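Local coordinates for protein tryptase inhibitor (Rhipicephalus appendiculatus, PDB 2UUY) that probably inhibits serine endopeptidases, this chain being the Kunitz-like (TAP-like) portion of a longer tick protein, at residues T20-M25 / C29-G34; G38-S41 / E45-R48. One frame throughout, in Å; residues are numbered along the deposited sequence.

Contact 1. Residues T20-M25 / C29-G34; sequences TRYYCM and CKVYEG
The carbonyl oxygen R21 O is gripped by two donors of the facing strand: the amide Y32 N comes in at 2.8 Å, and the CA-H of V31 makes a weaker contact. R21 N returns a bond to Y32 O, making R21 and Y32 an antiparallel hydrogen-bonded pair. Two residues on, Y23 and K30 form a second such pair, Y23 N meeting K30 O at 3.0 Å and K30 N meeting Y23 O at 2.9 Å. The short strand axes run at 143° to each other.

Y23 and Y32 carry the face they share with R21. Each has CG anti to its carbonyl carbon (chi1 -76°), which leans the rings together across the diagonal, with planes 84° apart. Their touching atoms are Y23 CD2 and Y32 CD2, 3.7 Å apart. From the opposite direction M25, bent at chi2 and chi3, brings SD to 3.9 Å from Y32 CE2, an oblique Met-aromatic contact described for one of two modelled conformers of M25 and to that extent provisional. The hydroxyl of Y32 bonds to E9, while the guanidinium of R21 leads off to the carbonyl of G38.

On the other face Y22 lies alongside V31, its CE1 3.5 Å from V31 CG2 in one of two modelled conformers of the valine. Beyond the pair, C24 sits opposite C29, and the C24-C50 disulfide ties the hairpin to the C-terminal tail. A twisted antiparallel hairpin linked by a disulfide, here C29-C46, to a C-terminal helix is the core of the Kunitz fold, consistent with a Kunitz (TAP-like) domain.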
loop_
_atom_site.group_PDB
_atom_site.type_symbol
_atom_site.label_atom_id
_atom_site.label_comp_id
_atom_site.label_asym_id
_atom_site.label_seq_id
_atom_site.Cartn_x
_atom_site.Cartn_y
_atom_site.Cartn_z
ATOM N N THR B 20 7.490 -5.246 9.265
ATOM C CA THR B 20 8.676 -5.260 10.110
ATOM C C THR B 20 9.096 -6.708 10.299
ATOM O O THR B 20 8.342 -7.505 10.849
ATOM C CB THR B 20 8.391 -4.604 11.474
ATOM O OG1 THR B 20 8.027 -3.244 11.254
ATOM C CG2 THR B 20 9.613 -4.684 12.383
ATOM N N ARG B 21 10.282 -7.051 9.808
ATOM C CA ARG B 21 10.800 -8.425 9.928
ATOM C C ARG B 21 12.183 -8.393 10.523
ATOM O O ARG B 21 12.930 -7.450 10.342
ATOM C CB ARG B 21 10.898 -9.089 8.555
ATOM C CG ARG B 21 9.653 -9.035 7.734
ATOM C CD ARG B 21 8.527 -9.766 8.347
ATOM N NE ARG B 21 8.798 -11.191 8.419
ATOM C CZ ARG B 21 7.955 -12.080 8.894
ATOM N NH1 ARG B 21 6.806 -11.688 9.396
ATOM N NH2 ARG B 21 8.281 -13.367 8.889
ATOM N N TYR B 22 12.551 -9.464 11.214
ATOM C CA TYR B 22 13.869 -9.594 11.812
ATOM C C TYR B 22 14.605 -10.713 11.108
ATOM O O TYR B 22 14.102 -11.816 11.017
ATOM C CB TYR B 22 13.728 -9.875 13.319
ATOM C CG TYR B 22 12.981 -8.779 14.041
ATOM C CD1 TYR B 22 13.636 -7.648 14.469
ATOM C CD2 TYR B 22 11.615 -8.859 14.235
ATOM C CE1 TYR B 22 12.950 -6.618 15.101
ATOM C CE2 TYR B 22 10.948 -7.864 14.887
ATOM C CZ TYR B 22 11.623 -6.730 15.286
ATOM O OH TYR B 22 10.890 -5.706 15.898
ATOM N N TYR B 23 15.789 -10.400 10.582
ATOM C CA TYR B 23 16.604 -11.365 9.854
ATOM C C TYR B 23 17.957 -11.500 10.527
ATOM O O TYR B 23 18.568 -10.526 10.958
ATOM C CB TYR B 23 16.844 -10.886 8.424
ATOM C CG TYR B 23 15.724 -11.014 7.438
ATOM C CD1 TYR B 23 15.746 -12.012 6.500
ATOM C CD2 TYR B 23 14.710 -10.065 7.368
ATOM C CE1 TYR B 23 14.790 -12.102 5.525
ATOM C CE2 TYR B 23 13.745 -10.139 6.379
ATOM C CZ TYR B 23 13.781 -11.151 5.479
ATOM O OH TYR B 23 12.825 -11.180 4.483
ATOM N N CYS B 24 18.438 -12.721 10.562
ATOM C CA CYS B 24 19.772 -12.989 11.051
ATOM C C CYS B 24 20.817 -12.606 10.029
ATOM O O CYS B 24 20.842 -13.180 8.915
ATOM C CB CYS B 24 19.883 -14.483 11.341
ATOM S SG CYS B 24 21.513 -14.965 11.947
ATOM N N MET B 25 21.644 -11.631 10.386
ATOM C CA MET B 25 22.709 -11.129 9.527
ATOM C C MET B 25 24.033 -11.456 10.200
ATOM O O MET B 25 24.548 -10.679 10.984
ATOM C CB MET B 25 22.577 -9.612 9.325
ATOM C CG MET B 25 21.219 -9.120 8.833
ATOM S SD MET B 25 20.548 -9.937 7.368
ATOM C CE MET B 25 21.959 -10.218 6.331
ATOM N N CYS B 29 20.534 -10.467 14.753
ATOM C CA CYS B 29 19.333 -10.147 14.033
ATOM C C CYS B 29 19.166 -8.650 13.912
ATOM O O CYS B 29 19.420 -7.894 14.841
ATOM C CB CYS B 29 18.121 -10.770 14.725
ATOM S SG CYS B 29 18.111 -12.574 14.565
ATOM N N LYS B 30 18.772 -8.250 12.707
ATOM C CA LYS B 30 18.549 -6.864 12.369
ATOM C C LYS B 30 17.132 -6.707 11.835
ATOM O O LYS B 30 16.606 -7.581 11.175
ATOM C CB LYS B 30 19.546 -6.406 11.300
ATOM C CG LYS B 30 19.400 -4.943 10.880
ATOM C CD LYS B 30 20.611 -4.392 10.194
ATOM C CE LYS B 30 20.431 -2.926 9.901
ATOM N NZ LYS B 30 20.499 -2.055 11.116
ATOM N N VAL B 31 16.549 -5.550 12.115
ATOM C CA VAL B 31 15.227 -5.247 11.644
ATOM C C VAL B 31 15.270 -4.751 10.193
ATOM O O VAL B 31 16.152 -3.970 9.794
ATOM C CB VAL B 31 14.533 -4.258 12.603
ATOM C CG1 VAL B 31 15.051 -2.842 12.408
ATOM C CG2 VAL B 31 13.032 -4.332 12.404
ATOM N N TYR B 32 14.309 -5.229 9.421
ATOM C CA TYR B 32 14.104 -4.811 8.036
ATOM C C TYR B 32 12.655 -4.366 7.909
ATOM O O TYR B 32 11.750 -5.008 8.423
ATOM C CB TYR B 32 14.437 -5.960 7.073
ATOM C CG TYR B 32 15.926 -6.117 6.957
ATOM C CD1 TYR B 32 16.641 -5.398 6.014
ATOM C CD2 TYR B 32 16.640 -6.905 7.853
ATOM C CE1 TYR B 32 18.016 -5.474 5.953
ATOM C CE2 TYR B 32 18.001 -6.990 7.804
ATOM C CZ TYR B 32 18.675 -6.302 6.838
ATOM O OH TYR B 32 20.050 -6.386 6.805
ATOM N N GLU B 33 12.456 -3.231 7.254
ATOM C CA GLU B 33 11.130 -2.632 7.077
ATOM C C GLU B 33 10.858 -2.487 5.590
ATOM O O GLU B 33 11.624 -1.791 4.887
ATOM C CB GLU B 33 11.100 -1.260 7.715
ATOM C CG GLU B 33 11.225 -1.227 9.216
ATOM C CD GLU B 33 11.321 0.218 9.656
ATOM O OE1 GLU B 33 10.268 0.825 9.845
ATOM O OE2 GLU B 33 12.434 0.790 9.697
ATOM N N GLY B 34 9.811 -3.137 5.093
ATOM C CA GLY B 34 9.528 -3.104 3.667
ATOM C C GLY B 34 8.783 -4.349 3.277
ATOM O O GLY B 34 8.078 -4.956 4.083
#

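Contact 2. Residues G38-S41 / E45-R48; sequences GGYS and ECAR
Y40 comes from an extended loop past the helical turn of 45-47, its CA 5.6 Å from C46 CA, and no hydrogen bond links the two segments. The phenol ring, in one of two modelled conformers, lays one face under the peptide that joins E45 to C46. E45 O stands 3.9 Å above the ring plane, over the centre, while C46 N lies toward the rim. At that rim Y40 CD2 meets C46 CA at 3.6 Å, and C46 SG makes an oblique sulfur-aromatic contact with the ring.

E45 touches the ring through CB, 3.7 Å from Y40 CD1. A bend at chi2 (-63°) then turns its carboxylate away, toward R48, which takes it side-on: R48 NH2 reaches E45 OE1 at 2.9 Å, on the syn side, and R48 NE reaches E45 OE2 at 3.0 Å from above the carboxylate plane. An alanine here would keep the CB contact with Y40, but would probably leave the guanidinium of R48 without its mate and able to turn. The chemistry therefore divides: Y40 meets the helix by apolar and ring-to-peptide packing, while the charged pair stays within 45-48, where each charge probably helps to offset the other.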
loop_
_atom_site.group_PDB
_atom_site.type_symbol
_atom_site.label_atom_id
_atom_site.label_comp_id
_atom_site.label_asym_id
_atom_site.label_seq_id
_atom_site.Cartn_x
_atom_site.Cartn_y
_atom_site.Cartn_z
ATOM N N GLY B 38 10.404 -13.004 4.474
ATOM C CA GLY B 38 11.304 -13.902 5.185
ATOM C C GLY B 38 11.575 -13.438 6.595
ATOM O O GLY B 38 10.891 -12.578 7.159
ATOM N N GLY B 39 12.615 -13.978 7.182
ATOM C CA GLY B 39 12.931 -13.686 8.557
ATOM C C GLY B 39 11.802 -14.065 9.484
ATOM O O GLY B 39 11.000 -14.947 9.194
ATOM N N TYR B 40 11.715 -13.312 10.569
ATOM C CA TYR B 40 10.791 -13.625 11.649
ATOM C C TYR B 40 10.008 -12.377 12.018
ATOM O O TYR B 40 10.498 -11.246 11.923
ATOM C CB TYR B 40 11.534 -14.193 12.882
ATOM C CG TYR B 40 12.180 -15.548 12.685
ATOM C CD1 TYR B 40 11.559 -16.709 13.116
ATOM C CD2 TYR B 40 13.416 -15.651 12.078
ATOM C CE1 TYR B 40 12.150 -17.937 12.948
ATOM C CE2 TYR B 40 14.021 -16.895 11.890
ATOM C CZ TYR B 40 13.380 -18.035 12.335
ATOM O OH TYR B 40 13.972 -19.280 12.175
ATOM N N SER B 41 8.771 -12.558 12.459
ATOM C CA SER B 41 8.029 -11.373 12.928
ATOM C C SER B 41 8.402 -10.983 14.328
ATOM O O SER B 41 8.135 -9.846 14.702
ATOM C CB SER B 41 6.520 -11.521 12.833
ATOM O OG SER B 41 6.089 -12.604 13.589
ATOM N N GLU B 45 12.422 -14.771 18.214
ATOM C CA GLU B 45 12.430 -15.972 17.399
ATOM C C GLU B 45 13.606 -15.915 16.420
ATOM O O GLU B 45 14.223 -16.943 16.155
ATOM C CB GLU B 45 11.087 -16.165 16.697
ATOM C CG GLU B 45 9.975 -16.445 17.691
ATOM C CD GLU B 45 10.210 -17.741 18.455
ATOM O OE1 GLU B 45 10.010 -18.834 17.875
ATOM O OE2 GLU B 45 10.670 -17.662 19.615
ATOM N N CYS B 46 13.909 -14.746 15.850
ATOM C CA CYS B 46 15.114 -14.612 15.047
ATOM C C CYS B 46 16.354 -14.887 15.886
ATOM O O CYS B 46 17.232 -15.645 15.477
ATOM C CB CYS B 46 15.158 -13.197 14.452
ATOM S SG CYS B 46 16.535 -12.946 13.318
ATOM N N ALA B 47 16.422 -14.266 17.061
ATOM C CA ALA B 47 17.652 -14.324 17.846
ATOM C C ALA B 47 18.036 -15.744 18.252
ATOM O O ALA B 47 19.210 -16.118 18.182
ATOM C CB ALA B 47 17.532 -13.430 19.076
ATOM N N ARG B 48 17.055 -16.564 18.579
ATOM C CA ARG B 48 17.379 -17.921 18.980
ATOM C C ARG B 48 17.781 -18.785 17.795
ATOM O O ARG B 48 18.320 -19.872 17.985
ATOM C CB ARG B 48 16.265 -18.537 19.779
ATOM C CG ARG B 48 15.048 -18.891 19.020
ATOM C CD ARG B 48 13.999 -19.378 20.011
ATOM N NE ARG B 48 12.786 -19.834 19.346
ATOM C CZ ARG B 48 12.614 -21.057 18.886
ATOM N NH1 ARG B 48 13.574 -21.973 18.979
ATOM N NH2 ARG B 48 11.471 -21.352 18.298
#

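In the fold
Contact 1 closes before contact 2 opens along the chain, and their centres lie about 8 Å apart. The first is the hairpin of strands 19-25 and 28-34, close to the centre of the chain; the second joins the loop that follows it to helix 43-47. They are tied directly by the C29-C46 disulfide, and Y22 N probably donates to Y40 O, so that the loop runs beside strand 19-25. Weak bonds from R21 to G39 O and from Y23 to G38 N add to this. Hairpin, loop and helix are thus linked into one small disulfide-braced unit, with the chain of another protein touching the hairpin near T20 and E33.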